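Local coordinates for protein CRISPR system Cmr subunit Cmr1-1 (Pyrococcus furiosus, PDB 4W8Z) that binds RNA and, together with Cmr6, caps the type III-B Cmr ribonucleoprotein complex, which defends the cell against mobile genetic elements, at residues W44-L49 and K62-Q67; L179-E184 and K196-V201. One frame throughout, in Å; residues are numbered along the deposited sequence.

Both contacts are partly buried, and each has a polar end and an apolar end. Interaction 1 joins two helices, 38-54 and 58-69, through a charged network beside a phenylalanine-isoleucine contact. Interaction 2 joins a loop to helix 188-206 through leucine and valine packing and one arginine bond to a backbone carbonyl. Charge meets charge in the first; in the second the arginine meets a neutral acceptor. The two sets touch where Leu49 CD1 lies 4.1 Å from Val198 CG1, so helix 38-54 serves both. Helix 136-152 is a shared neighbour as well: Phe46 reaches Ser145, while Leu179, Val198 and Val201 reach Leu144.

Interaction 1: W44-L49 and K62-Q67; sequences WWFRAL and KEIENQ
Arg47 and Glu65 meet between two neighbouring helices, and Phe46 lies beside them. The helix segments 44-49 and 62-67 run roughly antiparallel, with 142° between their directions. Helices 38-54 and 58-69 follow one another in the chain and pack as a helical hairpin, within the RAMP superfamily region. The segment axes are 10.6 Å apart, so side chains fill the gap. Glu65 holds CG anti to its backbone N (chi1 174°) and stays extended beyond it. This carries the carboxylate toward the aliphatic part of Arg47. Arg47 CD lies 3.2 Å from Glu65 OE2. The bend at chi3 lays the guanidinium alongside OE2, with its plane 49° from that of the carboxylate. The salt bridge from Arg47 NE to Glu65 OE2 is long, at 3.6 Å. OE2 lies well out of the guanidinium plane, so no N-H points at it. Lys62 reaches the same oxygen from one turn earlier on its own helix. Its NZ makes a weak hydrogen bond of 3.3 Å to Glu65 OE2, part of a salt bridge within the helix. Phe46 handles the apolar side. Its CE2 sits 3.6 Å from Glu65 CA, and its CZ meets Ile64 CG2 at 3.9 Å. The methyl comes to the ring edge, near the ring plane, and the two side chains are roughly perpendicular. Phe46 also touches Ser145 of helix 136-152, and Ile64 touches Phe54 of helix 38-54. The other carboxylate oxygen, Glu65 OE1, forms a salt bridge with Arg43. Glu65 thus draws three basic residues, two of them from helix 38-54. Its buried negative charge probably offsets the closeness of Arg47 and Lys62. The gathered positive charge should in turn favour an ionised carboxylate. Attraction between charges, more than directed hydrogen bonding, links Arg47 to Glu65.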
ATOM      1  N   TRP A  44      -2.126 -10.008  -2.342  1.00 74.81           N
ATOM      2  CA  TRP A  44      -3.040  -8.890  -2.547  1.00 70.41           C
ATOM      3  C   TRP A  44      -2.747  -8.204  -3.870  1.00 72.59           C
ATOM      4  O   TRP A  44      -3.658  -7.909  -4.643  1.00 75.44           O
ATOM      5  CB  TRP A  44      -2.941  -7.876  -1.408  1.00 65.61           C
ATOM      6  CG  TRP A  44      -4.065  -6.879  -1.415  1.00 68.01           C
ATOM      7  CD1 TRP A  44      -5.212  -6.941  -0.685  1.00 62.71           C
ATOM      8  CD2 TRP A  44      -4.154  -5.675  -2.197  1.00 76.79           C
ATOM      9  NE1 TRP A  44      -6.011  -5.854  -0.957  1.00 66.93           N
ATOM     10  CE2 TRP A  44      -5.385  -5.062  -1.882  1.00 68.88           C
ATOM     11  CE3 TRP A  44      -3.309  -5.056  -3.126  1.00 61.64           C
ATOM     12  CZ2 TRP A  44      -5.795  -3.865  -2.464  1.00 63.23           C
ATOM     13  CZ3 TRP A  44      -3.720  -3.871  -3.708  1.00 61.71           C
ATOM     14  CH2 TRP A  44      -4.953  -3.287  -3.375  1.00 65.33           C
ATOM     15  N   TRP A  45      -1.466  -7.961  -4.129  1.00 76.65           N
ATOM     16  CA  TRP A  45      -1.066  -7.200  -5.302  1.00 70.63           C
ATOM     17  C   TRP A  45      -1.189  -7.999  -6.585  1.00 72.89           C
ATOM     18  O   TRP A  45      -1.329  -7.422  -7.661  1.00 78.56           O
ATOM     19  CB  TRP A  45       0.360  -6.672  -5.131  1.00 69.82           C
ATOM     20  CG  TRP A  45       0.349  -5.326  -4.505  1.00 66.19           C
ATOM     21  CD1 TRP A  45       0.729  -5.004  -3.236  1.00 67.68           C
ATOM     22  CD2 TRP A  45      -0.125  -4.115  -5.104  1.00 65.24           C
ATOM     23  NE1 TRP A  45       0.542  -3.663  -3.013  1.00 75.57           N
ATOM     24  CE2 TRP A  45       0.016  -3.093  -4.144  1.00 69.03           C
ATOM     25  CE3 TRP A  45      -0.651  -3.795  -6.361  1.00 70.81           C
ATOM     26  CZ2 TRP A  45      -0.344  -1.770  -4.400  1.00 70.71           C
ATOM     27  CZ3 TRP A  45      -1.007  -2.482  -6.615  1.00 75.25           C
ATOM     28  CH2 TRP A  45      -0.851  -1.484  -5.638  1.00 73.44           C
ATOM     29  N   PHE A  46      -1.153  -9.321  -6.480  1.00 75.45           N
ATOM     30  CA  PHE A  46      -1.392 -10.148  -7.651  1.00 76.55           C
ATOM     31  C   PHE A  46      -2.816  -9.938  -8.144  1.00 72.81           C
ATOM     32  O   PHE A  46      -3.067  -9.875  -9.345  1.00 73.26           O
ATOM     33  CB  PHE A  46      -1.156 -11.627  -7.350  1.00 74.82           C
ATOM     34  CG  PHE A  46      -1.620 -12.537  -8.444  1.00 77.45           C
ATOM     35  CD1 PHE A  46      -0.852 -12.721  -9.579  1.00 76.32           C
ATOM     36  CD2 PHE A  46      -2.834 -13.195  -8.346  1.00 86.30           C
ATOM     37  CE1 PHE A  46      -1.282 -13.551 -10.593  1.00 85.57           C
ATOM     38  CE2 PHE A  46      -3.270 -14.024  -9.356  1.00 86.02           C
ATOM     39  CZ  PHE A  46      -2.492 -14.204 -10.482  1.00 85.31           C
ATOM     40  N   ARG A  47      -3.748  -9.831  -7.204  1.00 77.67           N
ATOM     41  CA  ARG A  47      -5.155  -9.668  -7.539  1.00 75.51           C
ATOM     42  C   ARG A  47      -5.403  -8.318  -8.195  1.00 74.44           C
ATOM     43  O   ARG A  47      -6.250  -8.192  -9.075  1.00 77.89           O
ATOM     44  CB  ARG A  47      -6.027  -9.808  -6.294  1.00 76.94           C
ATOM     45  CG  ARG A  47      -5.881 -11.129  -5.567  1.00 82.77           C
ATOM     46  CD  ARG A  47      -7.064 -11.344  -4.644  1.00 92.28           C
ATOM     47  NE  ARG A  47      -8.313 -11.073  -5.353  1.00110.74           N
ATOM     48  CZ  ARG A  47      -9.520 -11.417  -4.918  1.00111.07           C
ATOM     49  NH1 ARG A  47      -9.658 -12.061  -3.765  1.00126.93           N
ATOM     50  NH2 ARG A  47     -10.589 -11.121  -5.641  1.00102.93           N
ATOM     51  N   ALA A  48      -4.656  -7.311  -7.757  1.00 70.85           N
ATOM     52  CA  ALA A  48      -4.795  -5.967  -8.301  1.00 69.44           C
ATOM     53  C   ALA A  48      -4.242  -5.896  -9.720  1.00 73.85           C
ATOM     54  O   ALA A  48      -4.770  -5.172 -10.565  1.00 79.57           O
ATOM     55  CB  ALA A  48      -4.096  -4.957  -7.406  1.00 71.54           C
ATOM     56  N   LEU A  49      -3.177  -6.647  -9.980  1.00 77.98           N
ATOM     57  CA  LEU A  49      -2.600  -6.707 -11.319  1.00 82.61           C
ATOM     58  C   LEU A  49      -3.486  -7.521 -12.253  1.00 75.16           C
ATOM     59  O   LEU A  49      -3.968  -7.015 -13.266  1.00 79.96           O
ATOM     60  CB  LEU A  49      -1.192  -7.310 -11.287  1.00 75.95           C
ATOM     61  CG  LEU A  49      -0.099  -6.539 -10.547  1.00 71.02           C
ATOM     62  CD1 LEU A  49       1.267  -7.153 -10.824  1.00 65.37           C
ATOM     63  CD2 LEU A  49      -0.114  -5.065 -10.919  1.00 66.16           C
ATOM     64  N   LYS A  62      -9.992 -15.883  -9.034  1.00111.40           N
ATOM     65  CA  LYS A  62      -9.729 -16.725  -7.874  1.00108.50           C
ATOM     66  C   LYS A  62      -9.127 -18.068  -8.271  1.00115.14           C
ATOM     67  O   LYS A  62      -8.413 -18.689  -7.484  1.00117.36           O
ATOM     68  CB  LYS A  62     -11.012 -16.950  -7.074  1.00106.76           C
ATOM     69  CG  LYS A  62     -10.764 -17.322  -5.626  1.00104.66           C
ATOM     70  CD  LYS A  62      -9.978 -16.226  -4.935  1.00104.34           C
ATOM     71  CE  LYS A  62      -9.903 -16.443  -3.439  1.00100.69           C
ATOM     72  NZ  LYS A  62      -9.458 -15.201  -2.748  1.00106.78           N
ATOM     73  N   GLU A  63      -9.419 -18.515  -9.487  1.00119.78           N
ATOM     74  CA  GLU A  63      -8.853 -19.758  -9.995  1.00126.23           C
ATOM     75  C   GLU A  63      -7.343 -19.633 -10.164  1.00124.26           C
ATOM     76  O   GLU A  63      -6.582 -20.475  -9.685  1.00129.25           O
ATOM     77  CB  GLU A  63      -9.504 -20.147 -11.324  1.00137.53           C
ATOM     78  CG  GLU A  63     -10.967 -20.543 -11.206  1.00147.60           C
ATOM     79  CD  GLU A  63     -11.611 -20.812 -12.553  1.00150.26           C
ATOM     80  OE1 GLU A  63     -12.846 -20.997 -12.595  1.00150.55           O
ATOM     81  OE2 GLU A  63     -10.883 -20.839 -13.569  1.00148.29           O
ATOM     82  N   ILE A  64      -6.917 -18.569 -10.837  1.00112.68           N
ATOM     83  CA  ILE A  64      -5.502 -18.337 -11.085  1.00102.83           C
ATOM     84  C   ILE A  64      -4.763 -17.992  -9.794  1.00101.65           C
ATOM     85  O   ILE A  64      -3.632 -18.432  -9.587  1.00 95.62           O
ATOM     86  CB  ILE A  64      -5.292 -17.213 -12.115  1.00 99.71           C
ATOM     87  CG1 ILE A  64      -6.237 -17.413 -13.300  1.00108.96           C
ATOM     88  CG2 ILE A  64      -3.836 -17.162 -12.568  1.00 95.30           C
ATOM     89  CD1 ILE A  64      -5.682 -16.938 -14.624  1.00117.46           C
ATOM     90  N   GLU A  65      -5.409 -17.215  -8.926  1.00 99.59           N
ATOM     91  CA  GLU A  65      -4.807 -16.834  -7.648  1.00102.97           C
ATOM     92  C   GLU A  65      -4.460 -18.056  -6.804  1.00114.85           C
ATOM     93  O   GLU A  65      -3.349 -18.164  -6.282  1.00119.62           O
ATOM     94  CB  GLU A  65      -5.734 -15.917  -6.850  1.00 99.50           C
ATOM     95  CG  GLU A  65      -5.213 -15.625  -5.449  1.00 98.44           C
ATOM     96  CD  GLU A  65      -6.235 -14.938  -4.568  1.00102.52           C
ATOM     97  OE1 GLU A  65      -5.983 -14.816  -3.349  1.00106.09           O
ATOM     98  OE2 GLU A  65      -7.288 -14.521  -5.094  1.00102.44           O
ATOM     99  N   ASN A  66      -5.416 -18.968  -6.666  1.00118.24           N
ATOM    100  CA  ASN A  66      -5.168 -20.220  -5.965  1.00119.63           C
ATOM    101  C   ASN A  66      -4.135 -21.053  -6.710  1.00116.80           C
ATOM    102  O   ASN A  66      -3.317 -21.736  -6.098  1.00116.74           O
ATOM    103  CB  ASN A  66      -6.464 -21.016  -5.796  1.00124.51           C
ATOM    104  CG  ASN A  66      -7.391 -20.408  -4.762  1.00128.29           C
ATOM    105  OD1 ASN A  66      -6.950 -19.696  -3.859  1.00124.96           O
ATOM    106  ND2 ASN A  66      -8.683 -20.694  -4.884  1.00128.18           N
ATOM    107  N   GLN A  67      -4.167 -20.977  -8.034  1.00114.47           N
ATOM    108  CA  GLN A  67      -3.263 -21.764  -8.860  1.00114.97           C
ATOM    109  C   GLN A  67      -1.813 -21.315  -8.676  1.00116.93           C
ATOM    110  O   GLN A  67      -0.884 -22.107  -8.841  1.00123.71           O
ATOM    111  CB  GLN A  67      -3.666 -21.671 -10.331  1.00120.07           C
ATOM    112  CG  GLN A  67      -3.307 -22.896 -11.146  1.00129.37           C
ATOM    113  CD  GLN A  67      -3.805 -22.813 -12.576  1.00134.20           C
ATOM    114  OE1 GLN A  67      -4.385 -21.806 -12.985  1.00130.22           O
ATOM    115  NE2 GLN A  67      -3.582 -23.875 -13.344  1.00134.89           N
TER

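Interaction 2: L179-E184 and K196-V201; sequences LGLTTE and KRVLDV
The backbone of 179-184 is irregular, while 196-201 is helical. The nearest CA pairs are Leu179 with Val201 and Leu181 with Arg197. These pairs run in opposite chain directions, and the loop moves off the helix after Leu181. Gly180 has positive phi (72°) and ends the preceding helix in a Schellman motif. Just before it, the Leu179 carbonyl is available to helix 188-206. Arg197 NH1 donates to Leu179 O at 2.8 Å. The carbonyl oxygen lies near the guanidinium plane, at its edge. The bond is somewhat bent, with an N-H...O angle of 151°, and the donor is tilted from the carbonyl plane. Bends at chi2 and chi3 bring the arginine chain round the oxygen, with CG, CD and NH1 all near it. Its aliphatic part packs on Leu181, whose CD2 is 3.7 Å from Arg197 CG. The two chains run alongside, pointing opposite ways. The other branch of Leu181, CD1, meets Val198 CG2 at 3.7 Å, with the leucine roughly perpendicular to the valine. Leu181 thus spans two consecutive helix residues. One turn further along the helix, Leu179 lays CD2 against Val201 CG1 at 3.6 Å. CD1 of the same leucine approaches Val201 CG1 too, at 3.9 Å. The contact packs the turn after helix 174-178 against the middle of helix 188-206. Leu181 also touches Leu176 of the short helix, and Val198 also touches Leu49 of helix 38-54. Helix 136-152 lies beside the apolar part: its Leu144 touches Leu179, Val198 and Val201, and its Trp147 touches Val198. Helix 174-178 itself follows strand 166-172, an outer strand of the four-stranded antiparallel sheet.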
ATOM      1  N   LEU A 179      11.930  -8.551 -18.445  1.00 80.07           N
ATOM      2  CA  LEU A 179      10.818  -7.638 -18.692  1.00 76.39           C
ATOM      3  C   LEU A 179      11.268  -6.194 -18.902  1.00 78.98           C
ATOM      4  O   LEU A 179      10.449  -5.321 -19.190  1.00 78.25           O
ATOM      5  CB  LEU A 179       9.820  -7.697 -17.535  1.00 79.51           C
ATOM      6  CG  LEU A 179       9.191  -9.050 -17.202  1.00 75.18           C
ATOM      7  CD1 LEU A 179       8.166  -8.880 -16.108  1.00 78.11           C
ATOM      8  CD2 LEU A 179       8.556  -9.661 -18.434  1.00 81.53           C
ATOM      9  N   GLY A 180      12.564  -5.942 -18.754  1.00 79.47           N
ATOM     10  CA  GLY A 180      13.100  -4.603 -18.918  1.00 79.59           C
ATOM     11  C   GLY A 180      12.718  -3.672 -17.782  1.00 79.17           C
ATOM     12  O   GLY A 180      12.576  -2.465 -17.975  1.00 82.37           O
ATOM     13  N   LEU A 181      12.546  -4.234 -16.591  1.00 75.19           N
ATOM     14  CA  LEU A 181      12.218  -3.441 -15.416  1.00 71.26           C
ATOM     15  C   LEU A 181      13.452  -3.193 -14.553  1.00 76.61           C
ATOM     16  O   LEU A 181      14.513  -3.775 -14.783  1.00 83.38           O
ATOM     17  CB  LEU A 181      11.125  -4.128 -14.601  1.00 67.23           C
ATOM     18  CG  LEU A 181       9.748  -4.075 -15.254  1.00 68.15           C
ATOM     19  CD1 LEU A 181       8.761  -4.940 -14.497  1.00 64.70           C
ATOM     20  CD2 LEU A 181       9.262  -2.634 -15.321  1.00 72.17           C
ATOM     21  N   THR A 182      13.308  -2.317 -13.567  1.00 72.56           N
ATOM     22  CA  THR A 182      14.415  -1.951 -12.699  1.00 69.30           C
ATOM     23  C   THR A 182      14.112  -2.355 -11.264  1.00 69.11           C
ATOM     24  O   THR A 182      13.018  -2.829 -10.965  1.00 72.53           O
ATOM     25  CB  THR A 182      14.699  -0.436 -12.752  1.00 80.04           C
ATOM     26  OG1 THR A 182      13.621   0.280 -12.133  1.00 75.13           O
ATOM     27  CG2 THR A 182      14.851   0.030 -14.192  1.00 68.81           C
ATOM     28  N   THR A 183      15.084  -2.164 -10.377  1.00 79.59           N
ATOM     29  CA  THR A 183      14.894  -2.451  -8.956  1.00 79.66           C
ATOM     30  C   THR A 183      14.919  -1.155  -8.155  1.00 78.48           C
ATOM     31  O   THR A 183      14.853  -1.164  -6.925  1.00 81.27           O
ATOM     32  CB  THR A 183      15.967  -3.413  -8.419  1.00 70.58           C
ATOM     33  OG1 THR A 183      17.266  -2.924  -8.768  1.00 70.73           O
ATOM     34  CG2 THR A 183      15.781  -4.793  -9.011  1.00 70.66           C
ATOM     35  N   GLU A 184      15.003  -0.041  -8.874  1.00 71.75           N
ATOM     36  CA  GLU A 184      14.991   1.278  -8.266  1.00 72.16           C
ATOM     37  C   GLU A 184      14.581   2.317  -9.308  1.00 81.97           C
ATOM     38  O   GLU A 184      14.751   2.103 -10.510  1.00 78.41           O
ATOM     39  CB  GLU A 184      16.361   1.621  -7.676  1.00 74.07           C
ATOM     40  CG  GLU A 184      17.493   1.665  -8.692  1.00 75.71           C
ATOM     41  CD  GLU A 184      17.953   0.282  -9.125  1.00 89.61           C
ATOM     42  OE1 GLU A 184      18.360  -0.512  -8.247  1.00 96.32           O
ATOM     43  OE2 GLU A 184      17.893  -0.014 -10.340  1.00 88.92           O
ATOM     44  N   LYS A 196       3.370   1.168 -16.842  1.00 71.38           N
ATOM     45  CA  LYS A 196       2.834   0.798 -18.145  1.00 74.19           C
ATOM     46  C   LYS A 196       3.348  -0.577 -18.562  1.00 77.92           C
ATOM     47  O   LYS A 196       2.587  -1.421 -19.040  1.00 72.61           O
ATOM     48  CB  LYS A 196       3.209   1.849 -19.190  1.00 87.10           C
ATOM     49  CG  LYS A 196       2.384   1.801 -20.470  1.00100.96           C
ATOM     50  CD  LYS A 196       3.266   1.540 -21.685  1.00105.95           C
ATOM     51  CE  LYS A 196       2.536   1.860 -22.979  1.00104.54           C
ATOM     52  NZ  LYS A 196       2.288   3.324 -23.121  1.00107.56           N
ATOM     53  N   ARG A 197       4.644  -0.796 -18.367  1.00 72.14           N
ATOM     54  CA  ARG A 197       5.275  -2.064 -18.697  1.00 67.95           C
ATOM     55  C   ARG A 197       4.670  -3.225 -17.907  1.00 76.67           C
ATOM     56  O   ARG A 197       4.345  -4.268 -18.478  1.00 74.24           O
ATOM     57  CB  ARG A 197       6.778  -1.975 -18.443  1.00 70.51           C
ATOM     58  CG  ARG A 197       7.506  -3.307 -18.454  1.00 75.54           C
ATOM     59  CD  ARG A 197       7.428  -3.969 -19.814  1.00 80.89           C
ATOM     60  NE  ARG A 197       7.611  -3.012 -20.901  1.00 86.08           N
ATOM     61  CZ  ARG A 197       8.791  -2.613 -21.360  1.00 76.58           C
ATOM     62  NH1 ARG A 197       9.909  -3.077 -20.822  1.00 76.20           N
ATOM     63  NH2 ARG A 197       8.849  -1.740 -22.353  1.00 76.17           N
ATOM     64  N   VAL A 198       4.525  -3.038 -16.596  1.00 81.64           N
ATOM     65  CA  VAL A 198       3.988  -4.073 -15.718  1.00 75.78           C
ATOM     66  C   VAL A 198       2.554  -4.406 -16.112  1.00 77.99           C
ATOM     67  O   VAL A 198       2.152  -5.571 -16.126  1.00 74.25           O
ATOM     68  CB  VAL A 198       4.032  -3.646 -14.230  1.00 73.39           C
ATOM     69  CG1 VAL A 198       3.242  -4.620 -13.366  1.00 66.28           C
ATOM     70  CG2 VAL A 198       5.473  -3.533 -13.742  1.00 69.34           C
ATOM     71  N   LEU A 199       1.787  -3.375 -16.450  1.00 76.35           N
ATOM     72  CA  LEU A 199       0.424  -3.581 -16.908  1.00 79.89           C
ATOM     73  C   LEU A 199       0.434  -4.402 -18.194  1.00 80.24           C
ATOM     74  O   LEU A 199      -0.187  -5.459 -18.264  1.00 84.05           O
ATOM     75  CB  LEU A 199      -0.285  -2.245 -17.130  1.00 85.85           C
ATOM     76  CG  LEU A 199      -1.810  -2.331 -17.091  1.00101.60           C
ATOM     77  CD1 LEU A 199      -2.288  -2.567 -15.661  1.00 88.23           C
ATOM     78  CD2 LEU A 199      -2.450  -1.083 -17.701  1.00107.80           C
ATOM     79  N   ASP A 200       1.168  -3.923 -19.196  1.00 87.87           N
ATOM     80  CA  ASP A 200       1.217  -4.555 -20.513  1.00 83.41           C
ATOM     81  C   ASP A 200       1.697  -6.004 -20.491  1.00 82.27           C
ATOM     82  O   ASP A 200       1.147  -6.852 -21.190  1.00 89.31           O
ATOM     83  CB  ASP A 200       2.113  -3.743 -21.445  1.00 86.31           C
ATOM     84  CG  ASP A 200       1.490  -2.426 -21.846  1.00 90.60           C
ATOM     85  OD1 ASP A 200       0.247  -2.345 -21.879  1.00103.01           O
ATOM     86  OD2 ASP A 200       2.246  -1.476 -22.136  1.00 92.19           O
ATOM     87  N   VAL A 201       2.723  -6.286 -19.697  1.00 83.92           N
ATOM     88  CA  VAL A 201       3.284  -7.632 -19.625  1.00 81.20           C
ATOM     89  C   VAL A 201       2.344  -8.630 -18.939  1.00 84.30           C
ATOM     90  O   VAL A 201       2.161  -9.750 -19.420  1.00 91.67           O
ATOM     91  CB  VAL A 201       4.641  -7.618 -18.895  1.00 80.22           C
ATOM     92  CG1 VAL A 201       4.977  -8.988 -18.348  1.00 86.80           C
ATOM     93  CG2 VAL A 201       5.729  -7.144 -19.830  1.00 86.67           C
TER